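Local atomic coordinates of tRNA nucleotidyl transferase-related protein (PDB entry 3H38), a protein that probably adds the CCA end to tRNA from CTP and ATP in a magnesium-dependent reaction, as a class II CCA-adding enzyme. Residues 174-187 against 216-228. Residues are numbered along the deposited sequence; the frame is centred on the assembly and turned at random.
Sequences DPTRILRAIRFEQR and RLRQELEKILEEK
E220 faces two arginines of helix 177-187. E220 OE2 lies in the R180 guanidinium plane, 3.2 Å from NH2, which approaches from above the carboxylate plane; R183 NH1 meets E220 OE1 edge-on, the two planes 24° apart, although that oxygen's position is less certain. The glutamate curls at chi2 (-56°), which brings both oxygens within range of the arginines. K223 lays its aliphatic chain over one R183 face, CG 3.9 Å above the plane, and its NZ lies 3.5 Å from E220 OE2, closing a four-residue charge network. Were E220 replaced by an alanine, R180, R183 and K223 would probably lose their common counter-charge, though R180 would keep D130. At one end R216 NH1 grips D174 OD1 at 3.1 Å; at the other, R187 NE reaches E227 OE1 only weakly. Beneath this polar side, L179 fits knob-into-hole among L217, E220, L221 and I224. D174, R177, R180, R183 and R187 bind CTP and ATP in this enzyme, though no nucleotide is bound here. Their helix runs nearly parallel (8°, axes 9.4 Å apart) to helix 214-225 of the probable RNA-binding region, while helix 242-246 touches L179 and helix 230-239 packs against I182 and Q186.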
# COMPACT_ATOMS: atom_id res chain seq x y z
N ASP A 174 -17.12 1.93 -10.71
CA ASP A 174 -16.00 1.37 -9.94
C ASP A 174 -15.75 2.16 -8.65
O ASP A 174 -15.02 3.16 -8.65
CB ASP A 174 -14.74 1.30 -10.79
CG ASP A 174 -13.63 0.58 -10.08
OD1 ASP A 174 -12.54 0.39 -10.67
OD2 ASP A 174 -13.86 0.17 -8.94
N PRO A 175 -16.36 1.72 -7.54
CA PRO A 175 -16.34 2.43 -6.26
C PRO A 175 -14.93 2.44 -5.69
O PRO A 175 -14.65 3.11 -4.70
CB PRO A 175 -17.28 1.59 -5.38
CG PRO A 175 -18.12 0.79 -6.33
CD PRO A 175 -17.17 0.49 -7.46
N THR A 176 -14.06 1.67 -6.33
CA THR A 176 -12.66 1.57 -5.97
C THR A 176 -11.99 2.95 -6.14
O THR A 176 -11.04 3.29 -5.45
CB THR A 176 -12.02 0.43 -6.79
OG1 THR A 176 -11.59 -0.62 -5.91
CG2 THR A 176 -10.92 0.89 -7.70
N ARG A 177 -12.57 3.76 -7.01
CA ARG A 177 -12.09 5.10 -7.30
C ARG A 177 -12.36 6.06 -6.16
O ARG A 177 -11.84 7.20 -6.14
CB ARG A 177 -12.76 5.64 -8.57
CG ARG A 177 -12.19 5.08 -9.87
CD ARG A 177 -13.20 5.21 -11.04
NE ARG A 177 -12.81 4.32 -12.13
CZ ARG A 177 -13.52 4.06 -13.22
NH1 ARG A 177 -14.70 4.64 -13.44
NH2 ARG A 177 -13.02 3.22 -14.11
N ILE A 178 -13.17 5.62 -5.21
CA ILE A 178 -13.43 6.43 -4.04
C ILE A 178 -12.12 6.54 -3.25
O ILE A 178 -11.74 7.63 -2.84
CB ILE A 178 -14.58 5.87 -3.19
CG1 ILE A 178 -15.92 6.13 -3.88
CG2 ILE A 178 -14.54 6.47 -1.76
CD1 ILE A 178 -17.07 5.31 -3.30
N LEU A 179 -11.43 5.42 -3.09
CA LEU A 179 -10.17 5.35 -2.35
C LEU A 179 -9.04 5.94 -3.20
O LEU A 179 -8.19 6.68 -2.68
CB LEU A 179 -9.86 3.91 -1.90
CG LEU A 179 -10.86 3.29 -0.89
CD1 LEU A 179 -10.69 1.79 -0.69
CD2 LEU A 179 -10.73 3.96 0.47
N ARG A 180 -9.05 5.64 -4.50
CA ARG A 180 -8.05 6.16 -5.44
C ARG A 180 -8.03 7.68 -5.52
O ARG A 180 -6.95 8.29 -5.64
CB ARG A 180 -8.25 5.58 -6.84
CG ARG A 180 -7.97 4.10 -6.95
CD ARG A 180 -8.43 3.55 -8.26
NE ARG A 180 -7.66 4.15 -9.34
CZ ARG A 180 -6.51 3.65 -9.78
NH1 ARG A 180 -5.85 4.26 -10.77
NH2 ARG A 180 -6.04 2.53 -9.23
N ALA A 181 -9.22 8.29 -5.45
CA ALA A 181 -9.30 9.76 -5.47
C ALA A 181 -8.58 10.36 -4.27
O ALA A 181 -7.76 11.25 -4.40
CB ALA A 181 -10.75 10.22 -5.52
N ILE A 182 -8.87 9.85 -3.09
CA ILE A 182 -8.17 10.32 -1.91
C ILE A 182 -6.67 10.12 -2.10
O ILE A 182 -5.88 11.04 -1.85
CB ILE A 182 -8.69 9.61 -0.64
CG1 ILE A 182 -10.11 10.08 -0.32
CG2 ILE A 182 -7.75 9.82 0.53
CD1 ILE A 182 -10.98 8.97 0.17
N ARG A 183 -6.28 8.95 -2.56
CA ARG A 183 -4.89 8.67 -2.74
C ARG A 183 -4.14 9.62 -3.61
O ARG A 183 -3.09 10.02 -3.26
CB ARG A 183 -4.65 7.25 -3.20
CG ARG A 183 -3.30 7.07 -3.77
CD ARG A 183 -2.85 5.68 -3.71
NE ARG A 183 -3.71 4.85 -4.51
CZ ARG A 183 -3.45 4.48 -5.74
NH1 ARG A 183 -4.30 3.74 -6.41
NH2 ARG A 183 -2.34 4.84 -6.30
N PHE A 184 -4.67 9.97 -4.78
CA PHE A 184 -4.00 10.93 -5.66
C PHE A 184 -4.21 12.35 -5.12
O PHE A 184 -3.43 13.24 -5.40
CB PHE A 184 -4.51 10.82 -7.10
CG PHE A 184 -4.14 9.52 -7.81
CD1 PHE A 184 -5.13 8.66 -8.26
CD2 PHE A 184 -2.83 9.18 -8.06
CE1 PHE A 184 -4.81 7.48 -8.92
CE2 PHE A 184 -2.51 8.01 -8.73
CZ PHE A 184 -3.50 7.15 -9.16
N GLU A 185 -5.28 12.56 -4.37
CA GLU A 185 -5.47 13.83 -3.68
C GLU A 185 -4.32 14.13 -2.72
O GLU A 185 -3.77 15.22 -2.73
CB GLU A 185 -6.79 13.86 -2.91
CG GLU A 185 -7.52 15.18 -3.02
CD GLU A 185 -8.58 15.34 -1.94
OE1 GLU A 185 -8.63 14.49 -1.02
OE2 GLU A 185 -9.34 16.34 -2.01
N GLN A 186 -3.94 13.16 -1.90
CA GLN A 186 -2.82 13.40 -1.00
C GLN A 186 -1.47 13.26 -1.71
O GLN A 186 -0.49 13.88 -1.30
CB GLN A 186 -2.84 12.52 0.28
CG GLN A 186 -4.19 12.31 0.96
CD GLN A 186 -4.94 13.60 1.20
OE1 GLN A 186 -4.36 14.60 1.57
NE2 GLN A 186 -6.26 13.58 0.98
N ARG A 187 -1.39 12.45 -2.76
CA ARG A 187 -0.10 12.19 -3.41
C ARG A 187 0.51 13.39 -4.16
O ARG A 187 1.73 13.56 -4.17
CB ARG A 187 -0.18 10.99 -4.35
CG ARG A 187 1.02 10.89 -5.29
CD ARG A 187 0.58 10.31 -6.60
NE ARG A 187 0.81 8.87 -6.73
CZ ARG A 187 1.57 8.33 -7.69
NH1 ARG A 187 1.71 7.00 -7.75
NH2 ARG A 187 2.17 9.11 -8.59
N ARG A 216 -10.61 -6.20 -4.16
CA ARG A 216 -10.34 -5.05 -4.99
C ARG A 216 -10.09 -3.88 -4.06
O ARG A 216 -9.11 -3.15 -4.19
CB ARG A 216 -11.50 -4.81 -5.97
CG ARG A 216 -11.84 -6.03 -6.86
CD ARG A 216 -12.76 -5.63 -8.06
NE ARG A 216 -12.13 -4.55 -8.81
CZ ARG A 216 -12.70 -3.39 -9.12
NH1 ARG A 216 -11.98 -2.48 -9.80
NH2 ARG A 216 -13.96 -3.13 -8.78
N LEU A 217 -10.97 -3.73 -3.09
CA LEU A 217 -10.88 -2.70 -2.08
C LEU A 217 -9.57 -2.82 -1.28
O LEU A 217 -8.88 -1.82 -1.02
CB LEU A 217 -12.08 -2.84 -1.16
CG LEU A 217 -13.32 -1.94 -1.18
CD1 LEU A 217 -13.49 -1.18 -2.45
CD2 LEU A 217 -14.57 -2.76 -0.85
N ARG A 218 -9.20 -4.05 -0.90
CA ARG A 218 -8.03 -4.22 -0.06
C ARG A 218 -6.84 -3.70 -0.84
O ARG A 218 -5.96 -3.00 -0.31
CB ARG A 218 -7.83 -5.70 0.31
CG ARG A 218 -6.44 -6.05 0.79
CD ARG A 218 -6.35 -7.41 1.48
NE ARG A 218 -4.96 -7.70 1.80
CZ ARG A 218 -4.53 -8.79 2.42
NH1 ARG A 218 -3.25 -8.96 2.66
NH2 ARG A 218 -5.38 -9.73 2.79
N GLN A 219 -6.83 -4.01 -2.12
CA GLN A 219 -5.67 -3.68 -2.89
C GLN A 219 -5.52 -2.17 -3.04
O GLN A 219 -4.40 -1.66 -3.06
CB GLN A 219 -5.71 -4.35 -4.26
CG GLN A 219 -4.45 -4.02 -5.04
CD GLN A 219 -4.74 -3.67 -6.48
OE1 GLN A 219 -4.79 -2.49 -6.86
NE2 GLN A 219 -4.95 -4.70 -7.31
N GLU A 220 -6.63 -1.45 -3.16
CA GLU A 220 -6.54 0.01 -3.22
C GLU A 220 -6.14 0.54 -1.84
O GLU A 220 -5.52 1.59 -1.70
CB GLU A 220 -7.86 0.63 -3.71
CG GLU A 220 -8.15 0.41 -5.21
CD GLU A 220 -7.04 0.90 -6.15
OE1 GLU A 220 -6.44 1.95 -5.87
OE2 GLU A 220 -6.75 0.23 -7.17
N LEU A 221 -6.49 -0.23 -0.81
CA LEU A 221 -6.09 0.12 0.54
C LEU A 221 -4.60 -0.03 0.75
O LEU A 221 -3.97 0.87 1.27
CB LEU A 221 -6.86 -0.72 1.56
CG LEU A 221 -7.80 -0.00 2.53
CD1 LEU A 221 -8.07 1.44 2.15
CD2 LEU A 221 -9.11 -0.78 2.69
N GLU A 222 -4.03 -1.17 0.36
CA GLU A 222 -2.59 -1.33 0.54
C GLU A 222 -1.88 -0.21 -0.21
O GLU A 222 -0.89 0.36 0.25
CB GLU A 222 -2.12 -2.71 0.07
CG GLU A 222 -2.50 -3.84 1.03
CD GLU A 222 -2.90 -5.13 0.33
OE1 GLU A 222 -3.31 -5.09 -0.86
OE2 GLU A 222 -2.83 -6.20 0.99
N LYS A 223 -2.40 0.13 -1.36
CA LYS A 223 -1.81 1.15 -2.19
C LYS A 223 -1.82 2.50 -1.54
O LYS A 223 -0.83 3.17 -1.52
CB LYS A 223 -2.58 1.21 -3.49
CG LYS A 223 -1.80 1.02 -4.72
CD LYS A 223 -2.74 0.42 -5.68
CE LYS A 223 -2.19 0.26 -7.04
NZ LYS A 223 -3.31 -0.06 -7.96
N ILE A 224 -2.94 2.89 -0.97
CA ILE A 224 -2.95 4.05 -0.07
C ILE A 224 -1.85 3.95 1.01
O ILE A 224 -1.13 4.92 1.26
CB ILE A 224 -4.29 4.21 0.65
CG1 ILE A 224 -5.24 5.05 -0.21
CG2 ILE A 224 -4.07 4.91 1.99
CD1 ILE A 224 -6.66 4.97 0.26
N LEU A 225 -1.70 2.79 1.63
CA LEU A 225 -0.75 2.65 2.73
C LEU A 225 0.67 2.87 2.28
O LEU A 225 1.50 3.36 3.05
CB LEU A 225 -0.91 1.30 3.44
CG LEU A 225 -2.34 1.21 3.98
CD1 LEU A 225 -2.60 0.02 4.91
CD2 LEU A 225 -2.68 2.53 4.66
N GLU A 226 0.95 2.56 1.04
CA GLU A 226 2.28 2.74 0.54
C GLU A 226 2.50 4.12 -0.03
O GLU A 226 3.55 4.39 -0.52
CB GLU A 226 2.62 1.68 -0.52
CG GLU A 226 2.71 0.25 -0.05
CD GLU A 226 3.10 0.10 1.39
OE1 GLU A 226 2.34 -0.49 2.16
OE2 GLU A 226 4.19 0.55 1.76
N GLU A 227 1.48 4.95 -0.02
CA GLU A 227 1.63 6.31 -0.53
C GLU A 227 2.42 7.16 0.47
O GLU A 227 2.89 6.67 1.50
CB GLU A 227 0.26 6.93 -0.83
CG GLU A 227 0.30 8.25 -1.62
CD GLU A 227 1.22 8.17 -2.83
OE1 GLU A 227 0.89 7.36 -3.73
OE2 GLU A 227 2.26 8.90 -2.85
N LYS A 228 2.68 8.41 0.16
CA LYS A 228 3.51 9.18 1.05
C LYS A 228 3.01 9.55 2.42
O LYS A 228 3.72 9.32 3.37
CB LYS A 228 4.13 10.39 0.36
CG LYS A 228 3.21 11.50 0.01
CD LYS A 228 3.62 12.08 -1.35
CE LYS A 228 3.08 13.46 -1.60
NZ LYS A 228 3.81 14.47 -0.80